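Local coordinates for hypothetical protein (Methanosarcina mazei, PDB 2I1S) that is of unknown function and belongs to the family of plasmid pRiA4b ORF-3-like proteins, at residues A[24-29]-A[130-135]; A[48-53]-A[141-146]; A[52-57]-A[105-110]. All coordinates share one frame; numbering follows the deposited sequence.

Interaction 1: A[24-29]-A[130-135]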
# COMPACT_ATOMS: atom_id res chain seq x y z
N ARG A 24 -6.87 2.72 -0.89
CA ARG A 24 -7.54 1.48 -1.35
C ARG A 24 -8.09 0.73 -0.16
O ARG A 24 -7.51 0.76 0.95
CB ARG A 24 -6.56 0.54 -2.06
CG ARG A 24 -5.58 1.24 -2.93
CD ARG A 24 -6.29 1.64 -4.17
NE ARG A 24 -5.41 2.06 -5.28
CZ ARG A 24 -5.35 3.30 -5.73
NH1 ARG A 24 -4.65 3.56 -6.78
NH2 ARG A 24 -6.02 4.27 -5.12
N ARG A 25 -9.21 0.07 -0.35
CA ARG A 25 -9.70 -0.82 0.71
C ARG A 25 -9.63 -2.25 0.17
O ARG A 25 -10.05 -2.51 -0.94
CB ARG A 25 -11.12 -0.40 1.20
CG ARG A 25 -11.09 0.22 2.58
CD ARG A 25 -12.47 0.67 3.11
NE ARG A 25 -12.55 2.07 2.79
CZ ARG A 25 -12.45 3.10 3.62
NH1 ARG A 25 -12.37 2.94 4.92
NH2 ARG A 25 -12.47 4.31 3.12
N ILE A 26 -9.01 -3.14 0.92
CA ILE A 26 -8.89 -4.54 0.50
C ILE A 26 -9.30 -5.47 1.63
O ILE A 26 -9.20 -5.09 2.81
CB ILE A 26 -7.44 -4.92 0.01
CG1 ILE A 26 -6.43 -4.89 1.18
CG2 ILE A 26 -7.03 -4.09 -1.23
CD1 ILE A 26 -4.99 -5.44 0.84
N GLN A 27 -9.75 -6.68 1.29
CA GLN A 27 -9.96 -7.70 2.33
C GLN A 27 -8.98 -8.87 2.14
O GLN A 27 -8.85 -9.42 1.03
CB GLN A 27 -11.40 -8.17 2.35
CG GLN A 27 -12.43 -7.04 2.54
CD GLN A 27 -13.84 -7.54 2.40
OE1 GLN A 27 -14.08 -8.74 2.53
NE2 GLN A 27 -14.80 -6.63 2.14
N VAL A 28 -8.29 -9.26 3.20
CA VAL A 28 -7.30 -10.34 3.07
C VAL A 28 -7.61 -11.55 3.99
O VAL A 28 -8.19 -11.36 5.05
CB VAL A 28 -5.83 -9.82 3.29
CG1 VAL A 28 -5.45 -8.86 2.19
CG2 VAL A 28 -5.67 -9.17 4.65
N PRO A 29 -7.23 -12.78 3.58
CA PRO A 29 -7.34 -13.90 4.51
C PRO A 29 -6.62 -13.61 5.82
O PRO A 29 -5.51 -13.02 5.81
CB PRO A 29 -6.63 -15.06 3.76
CG PRO A 29 -6.83 -14.74 2.31
CD PRO A 29 -6.72 -13.22 2.26
N PRO A 130 -7.50 -12.34 -1.86
CA PRO A 130 -7.88 -10.97 -1.51
C PRO A 130 -8.77 -10.30 -2.54
O PRO A 130 -8.83 -10.71 -3.71
CB PRO A 130 -6.53 -10.24 -1.39
CG PRO A 130 -5.53 -11.11 -1.95
CD PRO A 130 -6.09 -12.43 -2.29
N ILE A 131 -9.51 -9.29 -2.08
CA ILE A 131 -10.30 -8.45 -2.98
C ILE A 131 -10.06 -6.97 -2.73
O ILE A 131 -9.67 -6.57 -1.63
CB ILE A 131 -11.85 -8.74 -2.90
CG1 ILE A 131 -12.43 -8.50 -1.51
CG2 ILE A 131 -12.19 -10.12 -3.44
CD1 ILE A 131 -13.96 -8.51 -1.55
N CYS A 132 -10.30 -6.14 -3.74
CA CYS A 132 -10.26 -4.69 -3.55
C CYS A 132 -11.67 -4.18 -3.70
O CYS A 132 -12.29 -4.35 -4.75
CB CYS A 132 -9.32 -4.02 -4.56
SG CYS A 132 -9.19 -2.22 -4.43
N THR A 133 -12.20 -3.59 -2.65
CA THR A 133 -13.58 -3.17 -2.69
C THR A 133 -13.80 -1.72 -3.15
O THR A 133 -14.90 -1.41 -3.63
CB THR A 133 -14.28 -3.39 -1.33
OG1 THR A 133 -13.66 -2.57 -0.31
CG2 THR A 133 -14.29 -4.88 -0.93
N ALA A 134 -12.80 -0.86 -2.97
CA ALA A 134 -12.90 0.59 -3.17
C ALA A 134 -11.53 1.27 -3.14
O ALA A 134 -10.54 0.74 -2.60
CB ALA A 134 -13.84 1.21 -2.08
N GLY A 135 -11.45 2.46 -3.71
CA GLY A 135 -10.19 3.23 -3.69
C GLY A 135 -10.43 4.62 -4.24
O GLY A 135 -11.45 4.88 -4.83

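Interaction 2: A[48-53]-A[141-146]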
# COMPACT_ATOMS: atom_id res chain seq x y z
N GLU A 48 5.82 -2.31 -8.89
CA GLU A 48 6.52 -3.29 -9.72
C GLU A 48 7.48 -4.20 -8.91
O GLU A 48 8.19 -5.05 -9.46
CB GLU A 48 7.30 -2.54 -10.81
CG GLU A 48 6.50 -1.99 -11.96
CD GLU A 48 5.94 -3.08 -12.81
OE1 GLU A 48 6.51 -4.18 -12.84
OE2 GLU A 48 4.91 -2.85 -13.46
N ASP A 49 7.50 -4.00 -7.61
CA ASP A 49 8.44 -4.65 -6.70
C ASP A 49 9.94 -4.53 -7.05
O ASP A 49 10.69 -5.49 -6.98
CB ASP A 49 8.03 -6.10 -6.40
CG ASP A 49 8.38 -6.49 -4.97
OD1 ASP A 49 8.86 -5.63 -4.20
OD2 ASP A 49 8.15 -7.64 -4.60
N TYR A 50 10.37 -3.32 -7.37
CA TYR A 50 11.73 -3.07 -7.82
C TYR A 50 12.65 -2.83 -6.64
O TYR A 50 13.89 -2.98 -6.75
CB TYR A 50 11.76 -1.76 -8.59
CG TYR A 50 11.17 -1.78 -9.98
CD1 TYR A 50 11.47 -2.80 -10.85
CD2 TYR A 50 10.37 -0.72 -10.43
CE1 TYR A 50 10.95 -2.81 -12.14
CE2 TYR A 50 9.86 -0.70 -11.73
CZ TYR A 50 10.15 -1.76 -12.57
OH TYR A 50 9.69 -1.79 -13.85
N HIS A 51 12.05 -2.38 -5.53
CA HIS A 51 12.82 -1.74 -4.48
C HIS A 51 12.65 -2.53 -3.19
O HIS A 51 11.88 -3.48 -3.15
CB HIS A 51 12.36 -0.29 -4.28
CG HIS A 51 12.39 0.53 -5.54
ND1 HIS A 51 13.58 0.90 -6.17
CD2 HIS A 51 11.39 1.00 -6.30
CE1 HIS A 51 13.29 1.59 -7.25
NE2 HIS A 51 11.96 1.66 -7.36
N LEU A 52 13.38 -2.10 -2.15
CA LEU A 52 13.27 -2.66 -0.81
C LEU A 52 11.98 -2.19 -0.15
O LEU A 52 11.46 -1.13 -0.49
CB LEU A 52 14.52 -2.34 0.03
CG LEU A 52 15.84 -2.81 -0.56
CD1 LEU A 52 17.00 -2.50 0.36
CD2 LEU A 52 15.84 -4.31 -0.91
N HIS A 53 11.47 -3.01 0.77
CA HIS A 53 10.33 -2.64 1.61
C HIS A 53 10.49 -3.09 3.08
O HIS A 53 11.36 -3.90 3.41
CB HIS A 53 9.02 -3.17 1.02
CG HIS A 53 8.74 -4.58 1.37
ND1 HIS A 53 9.16 -5.63 0.58
CD2 HIS A 53 8.12 -5.12 2.44
CE1 HIS A 53 8.80 -6.76 1.16
NE2 HIS A 53 8.18 -6.48 2.29
N PRO A 141 3.27 6.80 -9.41
CA PRO A 141 4.07 5.91 -10.26
C PRO A 141 5.40 5.58 -9.60
O PRO A 141 5.87 6.33 -8.72
CB PRO A 141 4.29 6.74 -11.52
CG PRO A 141 3.06 7.78 -11.50
CD PRO A 141 3.03 8.12 -10.05
N GLU A 142 5.97 4.44 -10.00
CA GLU A 142 7.28 4.08 -9.55
C GLU A 142 8.27 5.22 -9.90
O GLU A 142 8.16 5.80 -10.97
CB GLU A 142 7.72 2.72 -10.16
CG GLU A 142 6.94 1.50 -9.61
CD GLU A 142 7.65 0.83 -8.42
OE1 GLU A 142 8.53 1.48 -7.82
OE2 GLU A 142 7.35 -0.36 -8.09
N ASP A 143 9.19 5.52 -8.97
CA ASP A 143 10.40 6.31 -9.22
C ASP A 143 10.11 7.81 -9.42
O ASP A 143 10.98 8.59 -9.88
CB ASP A 143 11.15 5.70 -10.42
CG ASP A 143 11.40 4.21 -10.26
OD1 ASP A 143 11.86 3.77 -9.18
OD2 ASP A 143 11.16 3.46 -11.22
N SER A 144 8.89 8.21 -9.04
CA SER A 144 8.39 9.56 -9.34
C SER A 144 8.89 10.67 -8.38
O SER A 144 8.39 11.79 -8.42
CB SER A 144 6.86 9.59 -9.44
OG SER A 144 6.25 9.33 -8.19
N GLY A 145 9.84 10.32 -7.51
CA GLY A 145 10.52 11.31 -6.66
C GLY A 145 9.95 11.50 -5.25
O GLY A 145 10.33 12.45 -4.58
N GLY A 146 9.09 10.58 -4.78
CA GLY A 146 8.59 10.64 -3.42
C GLY A 146 7.38 11.56 -3.41
O GLY A 146 6.90 11.99 -4.46

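Interaction 3: A[52-57]-A[105-110]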
# COMPACT_ATOMS: atom_id res chain seq x y z
N LEU A 52 13.38 -2.10 -2.15
CA LEU A 52 13.27 -2.66 -0.81
C LEU A 52 11.98 -2.19 -0.15
O LEU A 52 11.46 -1.13 -0.49
CB LEU A 52 14.52 -2.34 0.03
CG LEU A 52 15.84 -2.81 -0.56
CD1 LEU A 52 17.00 -2.50 0.36
CD2 LEU A 52 15.84 -4.31 -0.91
N HIS A 53 11.47 -3.01 0.77
CA HIS A 53 10.33 -2.64 1.61
C HIS A 53 10.49 -3.09 3.08
O HIS A 53 11.36 -3.90 3.41
CB HIS A 53 9.02 -3.17 1.02
CG HIS A 53 8.74 -4.58 1.37
ND1 HIS A 53 9.16 -5.63 0.58
CD2 HIS A 53 8.12 -5.12 2.44
CE1 HIS A 53 8.80 -6.76 1.16
NE2 HIS A 53 8.18 -6.48 2.29
N GLU A 54 9.70 -2.52 3.98
CA GLU A 54 9.55 -3.08 5.33
C GLU A 54 8.31 -2.55 6.00
O GLU A 54 7.78 -1.52 5.59
CB GLU A 54 10.81 -2.87 6.19
CG GLU A 54 11.00 -1.50 6.76
CD GLU A 54 12.08 -1.50 7.84
OE1 GLU A 54 12.66 -2.59 8.09
OE2 GLU A 54 12.35 -0.42 8.43
N PHE A 55 7.81 -3.31 6.97
CA PHE A 55 6.73 -2.92 7.84
C PHE A 55 7.33 -2.54 9.21
O PHE A 55 8.34 -3.12 9.64
CB PHE A 55 5.73 -4.07 8.05
CG PHE A 55 5.15 -4.63 6.78
CD1 PHE A 55 3.90 -4.19 6.31
CD2 PHE A 55 5.83 -5.63 6.04
CE1 PHE A 55 3.36 -4.71 5.13
CE2 PHE A 55 5.29 -6.15 4.87
CZ PHE A 55 4.03 -5.68 4.41
N GLU A 56 6.72 -1.54 9.85
CA GLU A 56 6.94 -1.23 11.26
C GLU A 56 5.59 -1.39 11.96
O GLU A 56 4.60 -0.76 11.58
CB GLU A 56 7.36 0.23 11.43
CG GLU A 56 8.81 0.55 11.16
CD GLU A 56 9.14 2.02 11.44
OE1 GLU A 56 8.26 2.77 11.97
OE2 GLU A 56 10.29 2.42 11.12
N MET A 57 5.54 -2.21 13.00
CA MET A 57 4.29 -2.41 13.76
C MET A 57 4.62 -2.71 15.23
O MET A 57 5.61 -3.39 15.52
CB MET A 57 3.47 -3.53 13.10
CG MET A 57 2.10 -3.78 13.68
SD MET A 57 0.98 -4.61 12.54
CE MET A 57 -0.50 -4.02 13.29
N TYR A 105 8.10 1.40 1.18
CA TYR A 105 8.54 0.78 -0.05
C TYR A 105 9.39 1.82 -0.80
O TYR A 105 8.96 2.98 -0.96
CB TYR A 105 7.33 0.34 -0.88
CG TYR A 105 7.67 -0.06 -2.30
CD1 TYR A 105 8.52 -1.16 -2.55
CD2 TYR A 105 7.20 0.69 -3.40
CE1 TYR A 105 8.87 -1.54 -3.86
CE2 TYR A 105 7.53 0.32 -4.71
CZ TYR A 105 8.40 -0.81 -4.94
OH TYR A 105 8.76 -1.22 -6.23
N ASP A 106 10.58 1.41 -1.26
CA ASP A 106 11.53 2.29 -1.96
C ASP A 106 12.22 3.17 -0.94
O ASP A 106 11.66 4.18 -0.51
CB ASP A 106 10.86 3.17 -3.06
CG ASP A 106 11.88 3.78 -4.04
OD1 ASP A 106 11.53 4.05 -5.20
OD2 ASP A 106 13.06 4.00 -3.66
N PHE A 107 13.44 2.79 -0.57
CA PHE A 107 14.19 3.51 0.46
C PHE A 107 14.86 4.77 -0.10
O PHE A 107 15.53 5.51 0.66
CB PHE A 107 15.22 2.56 1.15
CG PHE A 107 14.56 1.42 1.92
CD1 PHE A 107 13.17 1.41 2.12
CD2 PHE A 107 15.33 0.40 2.46
CE1 PHE A 107 12.54 0.39 2.80
CE2 PHE A 107 14.71 -0.65 3.17
CZ PHE A 107 13.33 -0.66 3.33
N GLY A 108 14.69 5.02 -1.40
CA GLY A 108 15.09 6.30 -2.01
C GLY A 108 13.93 7.30 -2.04
O GLY A 108 13.97 8.36 -1.41
N ASP A 109 12.86 6.95 -2.76
CA ASP A 109 11.66 7.78 -2.81
C ASP A 109 10.89 7.79 -1.48
O ASP A 109 10.18 8.77 -1.19
CB ASP A 109 10.73 7.34 -3.95
CG ASP A 109 11.17 7.86 -5.33
OD1 ASP A 109 12.32 8.30 -5.52
OD2 ASP A 109 10.33 7.82 -6.26
N ASN A 110 11.01 6.72 -0.69
CA ASN A 110 10.46 6.64 0.68
C ASN A 110 8.92 6.72 0.67
O ASN A 110 8.29 7.60 1.28
CB ASN A 110 11.17 7.66 1.61
CG ASN A 110 10.79 7.49 3.13
OD1 ASN A 110 10.60 6.37 3.62
ND2 ASN A 110 10.70 8.62 3.85
O HOH W 1 14.85 0.68 -2.07

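Interaction 1: A[24-29]-A[130-135]
Gln27 and Ile131 form an antiparallel hydrogen-bonded pair where the edge strand 131-136 joins strand 22-29 of the mixed sheet. Gln27 N donates to Ile131 O at 2.9 Å, and Ile131 N returns a longer bond to Gln27 O. The two short strand segments run at 166° to each other. Further along, Thr133 and Ala134 both lie opposite Arg25, an arrangement consistent with a classic beta bulge. Arg25 O accepts from Thr133 N, and Arg25 N donates to Ala134 O at 2.7 Å.

The tight face carries Arg24, Ile26 and Cys132. Ile26 CG2 packs on Cys132 CB at 4.0 Å, while the rest of the Ile26 side chain turns away to Ala40 and Val44 of helix 34-44. Ile26 CA also comes within 3.0 Å of Ile131 O, a CA-H...O contact between the strands. Arg24 is buried here. Its NE bonds Val44 O, and its guanidinium makes a cation-pi contact with Phe181.

The other face is looser and partly open to solvent. Gln27 and Ile131 point the same way and lie alongside each other, with Gln27 CB 4.0 Å from Ile131 CG1. The Gln27 chain is extended beyond CG (chi2 174°). This carries its amide past Ile131 to Thr133, whose side chain it crosses at about a right angle, with Gln27 NE2 3.6 Å from Thr133 CG2. Arg25 leads away from the edge strand to a salt bridge with Glu118. Only its base stays near the bulge. Thr133 itself is exposed, and its OG1 sits between its own backbone N and carbonyl carbon (chi1 63°). That rotation leaves Thr133 OG1 3.7 Å from Arg25 CB.

Interaction 2: A[48-53]-A[141-146]
Glu142 and Asp143 reach from the 141-146 loop to the backbone of Glu48 and the ring of His51. This surface contact joins the loop after helix 34-44 to a type II beta turn from Pro141 to Ser144, just ahead of helix 146-157.

Two hydrogen bonds cross between the segments. Glu48 N donates to Glu142 OE2 at 2.6 Å, nearly straight, using the anti lone pair of that oxygen. The Glu142 chain is bent at chi2 (-93°), and the bend brings its carboxylate to this amide. The same OE2 is hydrogen-bonded to Tyr105 OH, which also bonds Tyr50 N. The second bond is a His-carboxylate pair. His51 NE2 donates to Asp143 OD1 at 2.8 Å, bent to 133° at the hydrogen. OD1 is met on its syn side, and the ring and carboxylate planes stand 86° apart. Within the turn, Ser144 OG bonds Pro141 O at 3.1 Å.

Glu142 OE1 lies at the edge of the His51 ring, in its plane, 3.3 Å from His51 CD2. The approach of Glu142 CD to Tyr50 CD2 at 3.7 Å is van der Waals, and the two side chains cross at a slant. Within 48-53, Tyr50 CB sits over the centre of one face of the His51 ring. Glu48 CB lies over one face of the Tyr50 ring, near its rim.

An alanine in place of Glu142 would probably leave Glu48 N and the hydroxyl of Tyr105 without their shared partner and open a gap beside Tyr50 and His51.

The chemistry is polar and directional. Glu142 OE2 accepts from a backbone amide and Asp143 OD1 from a histidine, so the joint between the loops rests on a few directed bonds at the surface.

Interaction 3: A[52-57]-A[105-110]
Asp106 OD2 is gripped by two backbone amides, while the N of the same residue bonds Leu52 O across the contact. Gly108 N reaches OD2 at 3.0 Å, which makes an Asx turn. Asp109 N reaches it at 3.1 Å from well above the carboxylate plane. Both donors come from the same face of that plane. The carboxyl group thus holds the connection between the antiparallel neighbours 100-105 and 111-122, a beta hairpin, and Asn110 N closes back on Asp106 O.

Strand 53-58 runs antiparallel beside strand 100-105, and this is where the pairing ends. His53 and Tyr105 form a non-hydrogen-bonded pair. The next bond, Asp106 N to Leu52 O, is 2.8 Å long and almost collinear with the carbonyl, at 173° C=O...donor. Tyr105 CG lies anti to the backbone N (chi1 168°), which puts the ring edge toward His53, with Tyr105 CD1 4.1 Å from His53 CB. The His53 imidazole leads away from this contact. It stacks on His38, and its NE2 bonds Glu85.

Beyond the pair, Phe107 swings back over the first residues of the other segment. Leu52 CB lies over one face of its ring, offset toward the rim, in a CH-pi contact 3.8 Å from the centroid. The two side chains cross at about a right angle, and Leu52 CD1 adds to the contact along the CD2-CE2 side. Both residues are exposed, so this is an apolar patch on the surface. A water accepts from Leu52 N and from Phe107 N, joining the two backbones beside the patch. At the far end of the ring, Phe107 CZ comes to 3.7 Å from His53 C.

In the fold
Interactions 1 and 3 reach the same mixed sheet on opposite sides of the centre of the chain, their centres about 21 Å apart. Interaction 1 is true strand pairing, with Ile26 on its buried side against helix 34-44. Interaction 3 has a single pair at the end of a strand, then passes into a hairpin loop with an exposed apolar patch. Interaction 2 lies on the surface and joins two loops through carboxylates. Its first segment overlaps that of interaction 3 at Leu52 and His53, which make contacts in interaction 3 alone. The two interactions also touch, since Asp109 OD2 takes a probable hydrogen bond from Gly145 N. Interaction 1 touches neither of them.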